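Local coordinates for protein citryl-CoA lyase (PDB 6HXP) that probably cleaves citryl-CoA into acetyl-CoA and oxaloacetate, as a coenzyme A-binding lyase of the citrate synthase family, at residues Ser32-Ile37 with Ala56-Val61; Lys150-Ile155 with Ala193-Glu198. One frame throughout, in Å; residues are numbered along the deposited sequence. Where two conformers were deposited one is given.

Both contacts are buried helix-to-helix packings in the largely helical citrate synthase fold, and at each the two segments meet through apolar side chains. Contact 1 joins helices 33-42 and 48-60; contact 2 joins the middle of helix 147-158 to the C-terminal part of helix 188-198. They adjoin one another: L152 of contact 2 packs on A56 and S60 of contact 1, and I195 touches M57, so helix 48-60 lies against both helices of contact 2. Their polar surroundings differ. Contact 1 includes a helix start capped by S32 and Q35, whereas contact 2 has a salt bridge on an outer flank. Both also reach the second subunit.

Contact 1. Residues Ser32-Ile37 with Ala56-Val61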
loop_
_atom_site.group_PDB
_atom_site.type_symbol
_atom_site.label_atom_id
_atom_site.label_comp_id
_atom_site.label_asym_id
_atom_site.label_seq_id
_atom_site.Cartn_x
_atom_site.Cartn_y
_atom_site.Cartn_z
ATOM N N SER A 32 -22.187 -6.632 -19.632
ATOM C CA SER A 32 -22.061 -5.506 -18.717
ATOM C C SER A 32 -20.789 -5.724 -17.905
ATOM O O SER A 32 -20.222 -6.831 -17.821
ATOM C CB SER A 32 -23.251 -5.463 -17.769
ATOM O OG SER A 32 -23.171 -6.459 -16.759
ATOM N N PHE A 33 -20.351 -4.671 -17.231
ATOM C CA PHE A 33 -19.173 -4.778 -16.365
ATOM C C PHE A 33 -19.416 -5.816 -15.258
ATOM O O PHE A 33 -18.567 -6.649 -15.019
ATOM C CB PHE A 33 -18.832 -3.407 -15.818
ATOM C CG PHE A 33 -17.596 -3.321 -14.971
ATOM C CD1 PHE A 33 -16.425 -3.960 -15.354
ATOM C CD2 PHE A 33 -17.584 -2.548 -13.824
ATOM C CE1 PHE A 33 -15.257 -3.806 -14.601
ATOM C CE2 PHE A 33 -16.413 -2.415 -13.057
ATOM C CZ PHE A 33 -15.274 -3.068 -13.451
ATOM N N ALA A 34 -20.577 -5.789 -14.580
ATOM C CA ALA A 34 -20.868 -6.786 -13.537
ATOM C C ALA A 34 -20.844 -8.213 -14.121
ATOM O O ALA A 34 -20.386 -9.137 -13.457
ATOM C CB ALA A 34 -22.207 -6.528 -12.881
ATOM N N GLN A 35 -21.346 -8.419 -15.361
ATOM C CA GLN A 35 -21.275 -9.749 -15.961
ATOM C C GLN A 35 -19.844 -10.166 -16.219
ATOM O O GLN A 35 -19.505 -11.336 -16.003
ATOM C CB GLN A 35 -22.051 -9.801 -17.276
ATOM C CG GLN A 35 -23.545 -9.709 -17.062
ATOM C CD GLN A 35 -24.283 -9.663 -18.361
ATOM O OE1 GLN A 35 -23.941 -8.907 -19.299
ATOM N NE2 GLN A 35 -25.335 -10.466 -18.430
ATOM N N ALA A 36 -19.015 -9.238 -16.716
ATOM C CA ALA A 36 -17.584 -9.531 -16.931
ATOM C C ALA A 36 -16.861 -9.825 -15.612
ATOM O O ALA A 36 -15.951 -10.669 -15.562
ATOM C CB ALA A 36 -16.909 -8.380 -17.671
ATOM N N ILE A 37 -17.272 -9.145 -14.533
ATOM C CA ILE A 37 -16.718 -9.435 -13.218
ATOM C C ILE A 37 -17.068 -10.855 -12.786
ATOM O O ILE A 37 -16.223 -11.601 -12.306
ATOM C CB ILE A 37 -17.250 -8.401 -12.214
ATOM C CG1 ILE A 37 -16.586 -7.038 -12.502
ATOM C CG2 ILE A 37 -16.981 -8.836 -10.777
ATOM C CD1 ILE A 37 -17.300 -5.853 -11.876
ATOM N N ALA A 56 -26.690 -5.888 -8.365
ATOM C CA ALA A 56 -27.264 -5.386 -7.108
ATOM C C ALA A 56 -26.292 -5.454 -5.946
ATOM O O ALA A 56 -26.230 -4.521 -5.126
ATOM C CB ALA A 56 -28.520 -6.165 -6.771
ATOM N N MET A 57 -25.518 -6.564 -5.824
ATOM C CA MET A 57 -24.540 -6.683 -4.713
ATOM C C MET A 57 -23.506 -5.595 -4.824
ATOM O O MET A 57 -23.125 -4.975 -3.831
ATOM C CB MET A 57 -23.704 -8.005 -4.762
ATOM C CG MET A 57 -24.373 -9.280 -4.443
ATOM S SD MET A 57 -23.314 -10.649 -5.166
ATOM C CE MET A 57 -21.659 -10.113 -4.638
ATOM N N LEU A 58 -22.966 -5.396 -6.026
ATOM C CA LEU A 58 -21.888 -4.419 -6.166
ATOM C C LEU A 58 -22.373 -3.003 -5.906
ATOM O O LEU A 58 -21.697 -2.230 -5.243
ATOM C CB LEU A 58 -21.226 -4.566 -7.526
ATOM C CG LEU A 58 -20.557 -5.935 -7.754
ATOM C CD1 LEU A 58 -20.119 -6.072 -9.215
ATOM C CD2 LEU A 58 -19.335 -6.121 -6.856
ATOM N N VAL A 59 -23.544 -2.653 -6.415
ATOM C CA VAL A 59 -24.084 -1.322 -6.145
ATOM C C VAL A 59 -24.302 -1.128 -4.668
ATOM O O VAL A 59 -24.070 -0.016 -4.153
ATOM C CB VAL A 59 -25.374 -1.077 -6.967
ATOM C CG1 VAL A 59 -26.056 0.227 -6.562
ATOM C CG2 VAL A 59 -25.047 -1.041 -8.456
ATOM N N SER A 60 -24.726 -2.206 -3.961
ATOM C CA SER A 60 -25.031 -2.133 -2.526
ATOM C C SER A 60 -23.898 -1.613 -1.669
ATOM O O SER A 60 -24.151 -1.023 -0.635
ATOM C CB SER A 60 -25.408 -3.508 -2.000
ATOM O OG SER A 60 -26.698 -3.895 -2.473
ATOM N N VAL A 61 -22.674 -1.807 -2.124
ATOM C CA VAL A 61 -21.486 -1.426 -1.341
ATOM C C VAL A 61 -20.659 -0.318 -1.996
ATOM O O VAL A 61 -19.512 -0.137 -1.595
ATOM C CB VAL A 61 -20.594 -2.650 -1.027
ATOM C CG1 VAL A 61 -21.381 -3.728 -0.272
ATOM C CG2 VAL A 61 -19.980 -3.218 -2.284
#
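I37 CD1, the methyl that meets L58 across this contact, also lies over the centre of the F33 ring, 3.6 Å above its plane. The ring belongs to the same helix, one turn earlier. L58 of the second subunit also packs on F33. This is a helix-helix packing within the mainly helical core of the citrate synthase fold: helix 33-42 is brought against helix 48-60, and between segments 32-37 and 56-61 the packing is apolar.

I37 and L58 reach toward each other tip to tip, with I37 CD1 and L58 CD1 3.9 Å apart. Isoleucine serves well because CG1 stands beside the backbone N (chi1 -71°) and the chain then runs on extended, carrying a single methyl both onto the ring and out to the leucine. L58 CD1 has a second neighbour in A34 CB, at 4.2 Å. Alanine suits that place because its one methyl lets the leucine sit close to the helix backbone, where the CA atoms of A34 and L58 are 7.8 Å apart. I212 of helix 206-228 touches both I37 and L58, extending the apolar cluster to a third helix.

The start of helix 33-42 is closed by a capping box. S32 occupies the N-cap position, its OG accepting from Q35 N at 3.0 Å. A short hydroxyl fits here because it can stand in for the missing carbonyl of a preceding turn. Earlier turns of helix 48-60 add polar ties, E55 to S32 OG and S51 to Q35 NE2, while E55 of the second subunit bonds to F33 N. Q35 completes the box: its OE1 accepts from S32 N at 2.9 Å, with the donor in the carbonyl plane on a lone pair.

Contact 2. Residues Lys150-Ile155 with Ala193-Glu198; sequences KRLMDI and AAIASE
L152 CB and I195 CD1 meet, as do M153 CE and A194 CB: the methionine contributes its tip and the leucine its base. They join two helices of the citrate synthase fold, 147-158 and 188-198, by apolar packing of buried residues. I195 points from its backbone toward helix 147-158, and its CD1 reaches the base of L152, 3.8 Å from CB. Standing beside the backbone N (chi1 -71°), I195 CG1 sends this methyl across, and the isoleucine gives up more surface to the contact than any other residue here.

M153 leaves its helix at an angle to the partner, yet its end swings in. A bend at chi2 (-60°) followed by an extended thioether places CE 3.9 Å from A194 CB. The flexible chain of methionine is well matched to the small methyl of alanine: the long residue spans the distance that the short one leaves. Y162 of the following loop and C166 and E170 of helix 164-180 also pack on M153. The side chain of A194 is about 7 Å from that of the CoA-binding Y137 and about 13 Å from the bound coenzyme A, so the contact is near the CoA site without lining it.

On the outer flank K150 NZ and D154 OD2 form a salt bridge of 3.0 Å, one turn apart, using the syn lone pair of the carboxylate. I155 CD1 lies over one face of the R151 guanidinium, offset toward its rim, and R151 NH2 bonds to V28 O of the second subunit.

In helix 188-198 the buried hydroxyl of S197 is satisfied locally, with Q111 NE2 as a further partner. A193 O accepts both S197 N at 2.9 Å and S197 OG at 2.8 Å, the two donors reaching it from opposite faces of its carbonyl plane.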
loop_
_atom_site.group_PDB
_atom_site.type_symbol
_atom_site.label_atom_id
_atom_site.label_comp_id
_atom_site.label_asym_id
_atom_site.label_seq_id
_atom_site.Cartn_x
_atom_site.Cartn_y
_atom_site.Cartn_z
ATOM N N LYS A 150 -32.793 -6.459 3.425
ATOM C CA LYS A 150 -34.165 -6.616 2.937
ATOM C C LYS A 150 -34.227 -6.295 1.447
ATOM O O LYS A 150 -34.859 -7.029 0.703
ATOM C CB LYS A 150 -35.146 -5.729 3.712
ATOM C CG LYS A 150 -36.596 -5.955 3.261
ATOM C CD LYS A 150 -37.590 -5.279 4.146
ATOM C CE LYS A 150 -39.002 -5.730 3.827
ATOM N NZ LYS A 150 -39.402 -5.404 2.428
ATOM N N ARG A 151 -33.556 -5.246 1.002
ATOM C CA ARG A 151 -33.606 -4.885 -0.408
ATOM C C ARG A 151 -33.010 -6.007 -1.276
ATOM O O ARG A 151 -33.599 -6.397 -2.295
ATOM C CB ARG A 151 -32.854 -3.574 -0.634
ATOM C CG ARG A 151 -32.801 -3.087 -2.086
ATOM C CD ARG A 151 -34.181 -2.841 -2.620
ATOM N NE ARG A 151 -34.086 -2.317 -3.975
ATOM C CZ ARG A 151 -35.050 -2.430 -4.874
ATOM N NH1 ARG A 151 -36.202 -3.018 -4.553
ATOM N NH2 ARG A 151 -34.868 -1.981 -6.112
ATOM N N LEU A 152 -31.841 -6.503 -0.872
ATOM C CA LEU A 152 -31.167 -7.564 -1.621
ATOM C C LEU A 152 -32.000 -8.865 -1.642
ATOM O O LEU A 152 -32.091 -9.522 -2.685
ATOM C CB LEU A 152 -29.795 -7.838 -1.055
ATOM C CG LEU A 152 -28.746 -6.809 -1.415
ATOM C CD1 LEU A 152 -27.502 -6.998 -0.546
ATOM C CD2 LEU A 152 -28.349 -6.915 -2.913
ATOM N N MET A 153 -32.582 -9.225 -0.511
ATOM C CA MET A 153 -33.378 -10.439 -0.412
ATOM C C MET A 153 -34.680 -10.291 -1.169
ATOM O O MET A 153 -35.153 -11.258 -1.767
ATOM C CB MET A 153 -33.591 -10.911 1.040
ATOM C CG MET A 153 -32.295 -11.314 1.728
ATOM S SD MET A 153 -31.473 -12.680 0.840
ATOM C CE MET A 153 -30.008 -12.890 1.831
ATOM N N ASP A 154 -35.271 -9.090 -1.177
ATOM C CA ASP A 154 -36.503 -8.874 -1.950
ATOM C C ASP A 154 -36.201 -9.072 -3.416
ATOM O O ASP A 154 -36.999 -9.688 -4.123
ATOM C CB ASP A 154 -37.050 -7.446 -1.762
ATOM C CG ASP A 154 -37.712 -7.191 -0.430
ATOM O OD1 ASP A 154 -38.001 -8.179 0.296
ATOM O OD2 ASP A 154 -37.939 -5.992 -0.098
ATOM N N ILE A 155 -35.076 -8.540 -3.881
ATOM C CA ILE A 155 -34.673 -8.724 -5.297
ATOM C C ILE A 155 -34.435 -10.209 -5.576
ATOM O O ILE A 155 -34.945 -10.752 -6.573
ATOM C CB ILE A 155 -33.429 -7.873 -5.616
ATOM C CG1 ILE A 155 -33.766 -6.369 -5.552
ATOM C CG2 ILE A 155 -32.892 -8.212 -7.013
ATOM C CD1 ILE A 155 -32.505 -5.511 -5.389
ATOM N N ALA A 193 -22.814 -12.180 1.662
ATOM C CA ALA A 193 -22.232 -13.502 1.812
ATOM C C ALA A 193 -23.224 -14.603 1.372
ATOM O O ALA A 193 -22.820 -15.550 0.693
ATOM C CB ALA A 193 -21.820 -13.731 3.262
ATOM N N ALA A 194 -24.525 -14.483 1.745
ATOM C CA ALA A 194 -25.502 -15.471 1.357
ATOM C C ALA A 194 -25.678 -15.508 -0.155
ATOM O O ALA A 194 -25.739 -16.581 -0.763
ATOM C CB ALA A 194 -26.837 -15.148 2.002
ATOM N N ILE A 195 -25.737 -14.341 -0.776
ATOM C CA ILE A 195 -25.968 -14.246 -2.221
ATOM C C ILE A 195 -24.747 -14.786 -2.973
ATOM O O ILE A 195 -24.908 -15.542 -3.916
ATOM C CB ILE A 195 -26.299 -12.796 -2.581
ATOM C CG1 ILE A 195 -27.710 -12.461 -2.039
ATOM C CG2 ILE A 195 -26.240 -12.539 -4.094
ATOM C CD1 ILE A 195 -27.925 -11.071 -1.818
ATOM N N ALA A 196 -23.538 -14.404 -2.557
ATOM C CA ALA A 196 -22.337 -14.895 -3.222
ATOM C C ALA A 196 -22.234 -16.415 -3.032
ATOM O O ALA A 196 -21.781 -17.125 -3.928
ATOM C CB ALA A 196 -21.099 -14.209 -2.666
ATOM N N SER A 197 -22.669 -16.925 -1.884
ATOM C CA SER A 197 -22.677 -18.374 -1.650
ATOM C C SER A 197 -23.683 -19.069 -2.526
ATOM O O SER A 197 -23.403 -20.135 -3.069
ATOM C CB SER A 197 -22.934 -18.678 -0.179
ATOM O OG SER A 197 -21.914 -18.160 0.669
ATOM N N GLU A 198 -24.857 -18.441 -2.715
ATOM C CA GLU A 198 -25.901 -18.968 -3.605
ATOM C C GLU A 198 -25.359 -19.115 -5.030
ATOM O O GLU A 198 -25.796 -20.031 -5.759
ATOM C CB GLU A 198 -27.142 -18.073 -3.592
ATOM C CG GLU A 198 -28.417 -18.825 -3.913
ATOM C CD GLU A 198 -28.927 -19.543 -2.684
ATOM O OE1 GLU A 198 -29.620 -18.887 -1.871
ATOM O OE2 GLU A 198 -28.473 -20.680 -2.427
#